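Putative lipoprotein (Bacteroides ovatus, PDB 3OQQ) is a putative lipoprotein of unknown function, probably extracellular, that binds calcium ions in the crystal. Local coordinates at residues F152-K157 / N331-F336; V195-L200 / E265-T270. All blocks are in the same frame, centred on the assembly; numbering follows the deposited sequence. Where two conformers were deposited one is given.

Interaction 1 of 2, residues F152-K157 / N331-F336; sequences FEYDLK and NRQNFF
Phe335 reaches across the gap between two facing strands and sets its CZ over the middle of the Tyr154 ring, 3.5 Å above that plane. The two ring planes lie 40° apart with centroids separated by 4.6 Å. The same ring also brings CD1 to the edge of Phe152, near that ring's plane, 3.7 Å from Phe152 CE2. Tyr154 takes the torsion that places CG between its backbone N and carbonyl carbon (chi1 74°), which turns its ring face to Phe335 and carries the hydroxyl on toward Gln333. There Tyr154 OH lies 3.3 Å from Gln333 OE1, the amide plane standing 80° from the ring. These polar groups find their hydrogen-bond partners outside the two segments: Tyr154 OH in Asn125, Gln333 OE1 in Lys387, and Gln333 NE2 in Leu326 O and Asn125. In one of its two modelled conformers, Leu156 brings CD1 to 3.6 Å from Gln333 NE2. With an alanine in place of Tyr154, CZ of Phe335 would probably lose the surface beneath it and Asn125 a hydrogen-bonding partner. The strands, roughly antiparallel and 10.8 Å apart at closest approach, belong to two layers packed face to face: strand 150-161 runs between strands 122-131 and 173-184, while strand 333-339 lies between strands 190-198 and 343-346.

Interaction 2 of 2, residues V195-L200 / E265-T270; sequences VVLDGL and EGTVIT
Val195 to Asp198 and Gly266 to Ile269 pair as antiparallel neighbours, their directions 166° apart, with Val195-Ile269 and Leu197-Thr267 as hydrogen-bonded pairs and Val196-Val268 as a non-hydrogen-bonded one. Ile269 N donates to Val195 O at 2.9 Å, whereas the bond from Thr267 N to Leu197 O is stretched to 3.4 Å and weak. This slackening comes where the first strand leaves the ladder in a type II turn from Leu197 to Leu200, and Gly199 N then reaches Glu265 O at 2.9 Å. Gly266 suits this corner: a side chain here would run into Leu197 O, and its backbone angles by themselves call for glycine. Thr267 fastens the far side of the turn. Its OG1, lying beside its own backbone N (chi1 -54°), donates to Leu200 O at 3.0 Å, 18° off the carbonyl plane, while Leu200 CD2 lies alongside the hydroxyl. On the face shared by Val195, Leu197, Thr267 and Ile269, Leu197 and Ile269 meet through their CD1 methyls, 3.8 Å apart. The opposite face carries Val196, whose two methyls divide the work: CG2 lies beside Val268 CG2, and CG1 meets Glu265 CG at 3.6 Å where the glutamate chain crosses it. Asp198 turns away to a salt bridge with Arg332. Strand 333-339 continues the sheet beyond Val196 and strand 253-263 beyond Val268, while Leu197 and Ile269 pack onto strands 173-184 and 298-307 of the facing layer.

Overall arrangement
Followed from the N terminus, after the strands up to 122-131, the chain lays down strand 150-161, crosses through strand 173-184 and reaches strand 190-198. Interaction 2 closes the inner loop when strand 266-272 returns beside 195-200, after an excursion of 64 residues without helix. The chain then passes along strand 298-307 and helix 314-328, and residues 331-336 close the outer loop against 152-157, so interaction 2 is nested inside interaction 1. The two illustrate complementary kinds of closure, one between neighbours within a sheet and one between facing layers. They join where strands 190-198 and 333-339 are adjacent: Asn334 O lies 2.9 Å from Val196 N, a probable hydrogen bond.

Interaction 1 of 2, residues F152-K157 / N331-F336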
ATOM      1  N   PHE A 152       0.604  -1.401   9.215  1.00 14.50           N
ATOM      2  CA  PHE A 152       0.436  -2.457   8.232  1.00 13.50           C
ATOM      3  C   PHE A 152       1.173  -2.177   6.979  1.00 18.07           C
ATOM      4  O   PHE A 152       1.204  -1.048   6.526  1.00 17.82           O
ATOM      5  CB  PHE A 152      -1.036  -2.737   7.916  1.00 13.17           C
ATOM      6  CG  PHE A 152      -1.856  -1.638   7.287  1.00 13.23           C
ATOM      7  CD1 PHE A 152      -2.554  -0.726   8.080  1.00 13.99           C
ATOM      8  CD2 PHE A 152      -2.051  -1.597   5.908  1.00 14.00           C
ATOM      9  CE1 PHE A 152      -3.390   0.223   7.508  1.00 14.66           C
ATOM     10  CE2 PHE A 152      -2.876  -0.630   5.335  1.00 17.03           C
ATOM     11  CZ  PHE A 152      -3.560   0.257   6.148  1.00 15.08           C
ATOM     12  N   GLU A 153       1.732  -3.218   6.395  1.00 16.85           N
ATOM     13  CA  GLU A 153       2.411  -3.141   5.101  1.00 17.68           C
ATOM     14  C   GLU A 153       1.446  -3.432   4.002  1.00 21.08           C
ATOM     15  O   GLU A 153       0.545  -4.256   4.156  1.00 20.84           O
ATOM     16  CB  GLU A 153       3.568  -4.149   5.013  1.00 19.35           C
ATOM     17  CG  GLU A 153       4.466  -4.163   6.230  1.00 36.39           C
ATOM     18  CD  GLU A 153       5.703  -5.034   6.128  1.00 55.99           C
ATOM     19  OE1 GLU A 153       5.711  -5.960   5.284  1.00 29.64           O
ATOM     20  OE2 GLU A 153       6.669  -4.774   6.884  1.00 55.42           O
ATOM     21  N   TYR A 154       1.646  -2.812   2.867  1.00 17.22           N
ATOM     22  CA  TYR A 154       0.770  -3.124   1.749  1.00 16.19           C
ATOM     23  C   TYR A 154       1.592  -3.356   0.534  1.00 19.55           C
ATOM     24  O   TYR A 154       2.706  -2.843   0.423  1.00 17.63           O
ATOM     25  CB  TYR A 154      -0.270  -2.019   1.485  1.00 16.67           C
ATOM     26  CG  TYR A 154       0.311  -0.779   0.841  1.00 19.23           C
ATOM     27  CD1 TYR A 154       0.395  -0.663  -0.547  1.00 21.21           C
ATOM     28  CD2 TYR A 154       0.793   0.272   1.617  1.00 19.71           C
ATOM     29  CE1 TYR A 154       0.899   0.483  -1.147  1.00 19.91           C
ATOM     30  CE2 TYR A 154       1.283   1.436   1.023  1.00 20.49           C
ATOM     31  CZ  TYR A 154       1.370   1.517  -0.357  1.00 24.29           C
ATOM     32  OH  TYR A 154       1.873   2.639  -0.963  1.00 24.10           O
ATOM     33  N   ASP A 155       0.996  -4.045  -0.430  1.00 18.32           N
ATOM     34  CA  ASP A 155       1.627  -4.309  -1.717  1.00 17.64           C
ATOM     35  C   ASP A 155       0.559  -4.330  -2.760  1.00 23.15           C
ATOM     36  O   ASP A 155      -0.388  -5.102  -2.652  1.00 23.58           O
ATOM     37  CB  ASP A 155       2.381  -5.649  -1.699  1.00 18.83           C
ATOM     38  CG  ASP A 155       3.325  -5.783  -2.872  1.00 25.32           C
ATOM     39  OD1 ASP A 155       2.836  -5.986  -4.013  1.00 25.73           O
ATOM     40  OD2 ASP A 155       4.546  -5.672  -2.660  1.00 26.24           O
ATOM     41  N   LEU A 156       0.719  -3.493  -3.772  1.00 20.55           N
ATOM     42  CA  LEU A 156      -0.211  -3.402  -4.897  0.50 19.89           C
ATOM     43  C   LEU A 156       0.524  -3.693  -6.201  1.00 22.53           C
ATOM     44  O   LEU A 156       1.587  -3.131  -6.439  1.00 18.70           O
ATOM     45  CB  LEU A 156      -0.866  -2.006  -4.956  0.50 19.80           C
ATOM     46  CG  LEU A 156      -2.069  -1.780  -4.060  0.50 23.67           C
ATOM     47  CD1 LEU A 156      -2.223  -0.306  -3.700  0.50 23.00           C
ATOM     48  CD2 LEU A 156      -3.337  -2.296  -4.720  0.50 28.71           C
ATOM     49  N   LYS A 157      -0.050  -4.589  -7.035  1.00 20.53           N
ATOM     50  CA  LYS A 157       0.435  -4.982  -8.355  1.00 20.52           C
ATOM     51  C   LYS A 157      -0.737  -4.911  -9.319  1.00 27.37           C
ATOM     52  O   LYS A 157      -1.771  -5.532  -9.073  1.00 27.08           O
ATOM     53  CB  LYS A 157       1.050  -6.397  -8.362  1.00 22.87           C
ATOM     54  CG  LYS A 157       2.539  -6.473  -8.152  1.00 39.90           C
ATOM     55  CD  LYS A 157       3.021  -7.929  -8.081  1.00 46.21           C
ATOM     56  CE  LYS A 157       3.147  -8.462  -6.662  1.00 48.44           C
ATOM     57  NZ  LYS A 157       4.219  -7.785  -5.869  1.00 22.28           N
ATOM     58  N   ASN A 331      -3.026   9.361  -4.227  1.00 27.96           N
ATOM     59  CA  ASN A 331      -4.283   9.834  -3.641  1.00 26.56           C
ATOM     60  C   ASN A 331      -5.458   8.891  -3.883  1.00 28.11           C
ATOM     61  O   ASN A 331      -6.484   9.075  -3.242  1.00 29.28           O
ATOM     62  CB  ASN A 331      -4.631  11.228  -4.135  1.00 26.93           C
ATOM     63  CG  ASN A 331      -3.552  12.248  -3.848  1.00 41.07           C
ATOM     64  OD1 ASN A 331      -2.955  12.808  -4.761  1.00 39.44           O
ATOM     65  ND2 ASN A 331      -3.252  12.476  -2.578  1.00 26.72           N
ATOM     66  N   ARG A 332      -5.310   7.877  -4.750  1.00 22.87           N
ATOM     67  CA  ARG A 332      -6.365   6.885  -5.020  1.00 23.58           C
ATOM     68  C   ARG A 332      -6.303   5.701  -4.004  1.00 26.68           C
ATOM     69  O   ARG A 332      -7.249   4.917  -3.901  1.00 25.73           O
ATOM     70  CB  ARG A 332      -6.285   6.377  -6.476  1.00 23.74           C
ATOM     71  CG  ARG A 332      -6.542   7.455  -7.530  1.00 27.01           C
ATOM     72  CD  ARG A 332      -7.998   7.721  -7.752  1.00 43.35           C
ATOM     73  NE  ARG A 332      -8.220   8.685  -8.831  1.00 54.54           N
ATOM     74  CZ  ARG A 332      -9.406   9.191  -9.160  1.00 62.09           C
ATOM     75  NH1 ARG A 332     -10.502   8.819  -8.504  1.00 49.52           N
ATOM     76  NH2 ARG A 332      -9.508  10.076 -10.141  1.00 42.21           N
ATOM     77  N   GLN A 333      -5.191   5.594  -3.252  1.00 22.98           N
ATOM     78  CA  GLN A 333      -5.035   4.551  -2.255  1.00 22.26           C
ATOM     79  C   GLN A 333      -5.488   5.124  -0.934  1.00 23.72           C
ATOM     80  O   GLN A 333      -4.690   5.655  -0.176  1.00 24.15           O
ATOM     81  CB  GLN A 333      -3.592   4.037  -2.211  1.00 23.72           C
ATOM     82  CG  GLN A 333      -2.985   3.752  -3.585  1.00 27.89           C
ATOM     83  CD  GLN A 333      -1.517   3.433  -3.480  1.00 41.78           C
ATOM     84  OE1 GLN A 333      -0.876   3.653  -2.445  1.00 33.92           O
ATOM     85  NE2 GLN A 333      -0.950   2.908  -4.549  1.00 32.98           N
ATOM     86  N   ASN A 334      -6.797   5.108  -0.715  1.00 19.39           N
ATOM     87  CA  ASN A 334      -7.367   5.726   0.463  1.00 19.33           C
ATOM     88  C   ASN A 334      -7.408   4.727   1.634  1.00 21.00           C
ATOM     89  O   ASN A 334      -8.439   4.128   1.925  1.00 18.25           O
ATOM     90  CB  ASN A 334      -8.756   6.328   0.151  1.00 18.85           C
ATOM     91  CG  ASN A 334      -9.345   7.077   1.319  1.00 24.37           C
ATOM     92  OD1 ASN A 334      -8.713   7.231   2.353  1.00 15.96           O
ATOM     93  ND2 ASN A 334     -10.554   7.551   1.192  1.00 20.56           N
ATOM     94  N   PHE A 335      -6.266   4.596   2.312  1.00 17.87           N
ATOM     95  CA  PHE A 335      -6.097   3.738   3.478  1.00 16.47           C
ATOM     96  C   PHE A 335      -6.829   4.304   4.699  1.00 20.48           C
ATOM     97  O   PHE A 335      -6.971   5.519   4.839  1.00 20.18           O
ATOM     98  CB  PHE A 335      -4.596   3.572   3.804  1.00 16.48           C
ATOM     99  CG  PHE A 335      -3.871   2.803   2.735  1.00 16.28           C
ATOM    100  CD1 PHE A 335      -4.084   1.441   2.569  1.00 16.84           C
ATOM    101  CD2 PHE A 335      -2.976   3.438   1.888  1.00 18.12           C
ATOM    102  CE1 PHE A 335      -3.429   0.732   1.556  1.00 17.05           C
ATOM    103  CE2 PHE A 335      -2.281   2.713   0.908  1.00 19.62           C
ATOM    104  CZ  PHE A 335      -2.531   1.376   0.733  1.00 16.24           C
ATOM    105  N   PHE A 336      -7.280   3.413   5.584  1.00 16.01           N
ATOM    106  CA  PHE A 336      -8.002   3.826   6.790  1.00 14.44           C
ATOM    107  C   PHE A 336      -7.969   2.737   7.836  1.00 17.38           C
ATOM    108  O   PHE A 336      -7.659   1.579   7.535  1.00 14.95           O
ATOM    109  CB  PHE A 336      -9.495   4.199   6.477  1.00 14.98           C
ATOM    110  CG  PHE A 336     -10.403   3.094   5.963  1.00 15.95           C
ATOM    111  CD1 PHE A 336     -10.518   2.842   4.599  1.00 18.69           C
ATOM    112  CD2 PHE A 336     -11.170   2.334   6.841  1.00 17.22           C
ATOM    113  CE1 PHE A 336     -11.369   1.843   4.123  1.00 19.76           C
ATOM    114  CE2 PHE A 336     -12.027   1.338   6.366  1.00 20.32           C
ATOM    115  CZ  PHE A 336     -12.107   1.083   5.011  1.00 19.54           C
TER

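Interaction 2 of 2, residues V195-L200 / E265-T270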
ATOM      1  N   VAL A 195      -8.847  -0.207   2.974  1.00 19.43           N
ATOM      2  CA  VAL A 195      -8.463   0.683   1.892  1.00 18.81           C
ATOM      3  C   VAL A 195      -9.653   0.844   0.975  1.00 20.37           C
ATOM      4  O   VAL A 195     -10.442  -0.071   0.796  1.00 18.23           O
ATOM      5  CB  VAL A 195      -7.177   0.186   1.110  1.00 22.07           C
ATOM      6  CG1 VAL A 195      -7.401  -1.154   0.398  1.00 21.43           C
ATOM      7  CG2 VAL A 195      -6.656   1.244   0.124  1.00 22.05           C
ATOM      8  N   VAL A 196      -9.787   2.026   0.440  1.00 16.77           N
ATOM      9  CA  VAL A 196     -10.713   2.333  -0.623  1.00 17.29           C
ATOM     10  C   VAL A 196      -9.843   2.418  -1.871  1.00 23.35           C
ATOM     11  O   VAL A 196      -8.891   3.205  -1.888  1.00 22.01           O
ATOM     12  CB  VAL A 196     -11.513   3.646  -0.415  1.00 19.89           C
ATOM     13  CG1 VAL A 196     -12.355   3.942  -1.648  1.00 20.90           C
ATOM     14  CG2 VAL A 196     -12.366   3.615   0.855  1.00 18.43           C
ATOM     15  N   LEU A 197     -10.146   1.609  -2.893  1.00 21.29           N
ATOM     16  CA  LEU A 197      -9.470   1.682  -4.183  1.00 20.41           C
ATOM     17  C   LEU A 197     -10.297   2.657  -4.980  1.00 25.65           C
ATOM     18  O   LEU A 197     -11.250   2.280  -5.674  1.00 25.53           O
ATOM     19  CB  LEU A 197      -9.365   0.309  -4.853  1.00 20.63           C
ATOM     20  CG  LEU A 197      -8.650  -0.780  -4.067  1.00 23.36           C
ATOM     21  CD1 LEU A 197      -8.796  -2.083  -4.762  1.00 22.89           C
ATOM     22  CD2 LEU A 197      -7.184  -0.426  -3.797  1.00 19.90           C
ATOM     23  N   ASP A 198     -10.002   3.943  -4.762  1.00 22.50           N
ATOM     24  CA  ASP A 198     -10.726   5.082  -5.294  1.00 22.12           C
ATOM     25  C   ASP A 198     -10.826   5.038  -6.825  1.00 26.08           C
ATOM     26  O   ASP A 198      -9.812   4.887  -7.520  1.00 23.74           O
ATOM     27  CB  ASP A 198     -10.039   6.369  -4.823  1.00 23.95           C
ATOM     28  CG  ASP A 198     -10.969   7.546  -4.730  1.00 37.24           C
ATOM     29  OD1 ASP A 198     -11.548   7.918  -5.761  1.00 38.00           O
ATOM     30  OD2 ASP A 198     -11.139   8.076  -3.615  1.00 48.72           O
ATOM     31  N   GLY A 199     -12.060   5.125  -7.325  1.00 24.66           N
ATOM     32  CA  GLY A 199     -12.323   5.082  -8.759  1.00 25.31           C
ATOM     33  C   GLY A 199     -12.402   3.683  -9.343  1.00 29.23           C
ATOM     34  O   GLY A 199     -12.792   3.541 -10.502  1.00 29.75           O
ATOM     35  N   LEU A 200     -12.039   2.626  -8.565  1.00 25.64           N
ATOM     36  CA  LEU A 200     -12.158   1.276  -9.100  1.00 24.34           C
ATOM     37  C   LEU A 200     -13.612   0.804  -8.939  1.00 28.18           C
ATOM     38  O   LEU A 200     -13.938   0.098  -7.993  1.00 26.43           O
ATOM     39  CB  LEU A 200     -11.163   0.282  -8.500  1.00 23.09           C
ATOM     40  CG  LEU A 200     -11.031  -1.001  -9.351  1.00 28.05           C
ATOM     41  CD1 LEU A 200     -10.242  -0.752 -10.663  1.00 28.22           C
ATOM     42  CD2 LEU A 200     -10.456  -2.100  -8.562  1.00 31.35           C
ATOM     43  N   GLU A 265     -17.534   5.276  -4.255  1.00 21.97           N
ATOM     44  CA  GLU A 265     -16.131   5.747  -4.267  1.00 21.54           C
ATOM     45  C   GLU A 265     -15.143   4.727  -4.848  1.00 26.44           C
ATOM     46  O   GLU A 265     -13.989   5.070  -5.113  1.00 25.30           O
ATOM     47  CB  GLU A 265     -15.683   6.132  -2.840  1.00 22.37           C
ATOM     48  CG  GLU A 265     -15.763   4.989  -1.832  1.00 27.08           C
ATOM     49  CD  GLU A 265     -17.049   4.879  -1.046  1.00 34.64           C
ATOM     50  OE1 GLU A 265     -18.141   5.097  -1.624  1.00 26.77           O
ATOM     51  OE2 GLU A 265     -16.961   4.578   0.165  1.00 28.47           O
ATOM     52  N   GLY A 266     -15.583   3.488  -5.018  1.00 23.11           N
ATOM     53  CA  GLY A 266     -14.715   2.441  -5.540  1.00 23.27           C
ATOM     54  C   GLY A 266     -14.826   1.197  -4.692  1.00 27.81           C
ATOM     55  O   GLY A 266     -15.803   1.060  -3.950  1.00 29.24           O
ATOM     56  N   THR A 267     -13.843   0.274  -4.808  1.00 21.53           N
ATOM     57  CA  THR A 267     -13.824  -1.000  -4.045  1.00 19.86           C
ATOM     58  C   THR A 267     -13.409  -0.733  -2.590  1.00 22.51           C
ATOM     59  O   THR A 267     -12.363  -0.119  -2.339  1.00 21.82           O
ATOM     60  CB  THR A 267     -12.902  -2.027  -4.739  1.00 25.92           C
ATOM     61  OG1 THR A 267     -13.316  -2.147  -6.100  1.00 35.56           O
ATOM     62  CG2 THR A 267     -12.943  -3.413  -4.066  1.00 21.56           C
ATOM     63  N   VAL A 268     -14.224  -1.178  -1.628  1.00 20.24           N
ATOM     64  CA  VAL A 268     -13.886  -0.942  -0.208  1.00 19.68           C
ATOM     65  C   VAL A 268     -13.465  -2.285   0.423  1.00 23.86           C
ATOM     66  O   VAL A 268     -14.257  -3.221   0.466  1.00 23.00           O
ATOM     67  CB  VAL A 268     -15.029  -0.241   0.573  1.00 22.71           C
ATOM     68  CG1 VAL A 268     -14.680  -0.092   2.061  1.00 21.97           C
ATOM     69  CG2 VAL A 268     -15.374   1.112  -0.059  1.00 22.11           C
ATOM     70  N   ILE A 269     -12.203  -2.359   0.889  1.00 20.71           N
ATOM     71  CA  ILE A 269     -11.605  -3.557   1.459  1.00 19.86           C
ATOM     72  C   ILE A 269     -11.348  -3.356   2.947  1.00 23.38           C
ATOM     73  O   ILE A 269     -10.671  -2.402   3.327  1.00 19.77           O
ATOM     74  CB  ILE A 269     -10.281  -3.909   0.685  1.00 21.83           C
ATOM     75  CG1 ILE A 269     -10.599  -4.167  -0.812  1.00 22.02           C
ATOM     76  CG2 ILE A 269      -9.558  -5.143   1.315  1.00 19.03           C
ATOM     77  CD1 ILE A 269      -9.426  -4.305  -1.733  1.00 16.55           C
ATOM     78  N   THR A 270     -11.864  -4.271   3.791  1.00 20.48           N
ATOM     79  CA  THR A 270     -11.604  -4.174   5.233  1.00 18.87           C
ATOM     80  C   THR A 270     -11.104  -5.505   5.808  1.00 21.48           C
ATOM     81  O   THR A 270     -11.611  -6.570   5.455  1.00 21.41           O
ATOM     82  CB  THR A 270     -12.824  -3.701   6.019  1.00 16.58           C
ATOM     83  OG1 THR A 270     -13.889  -4.604   5.783  1.00 19.94           O
ATOM     84  CG2 THR A 270     -13.245  -2.268   5.677  1.00 15.51           C
TER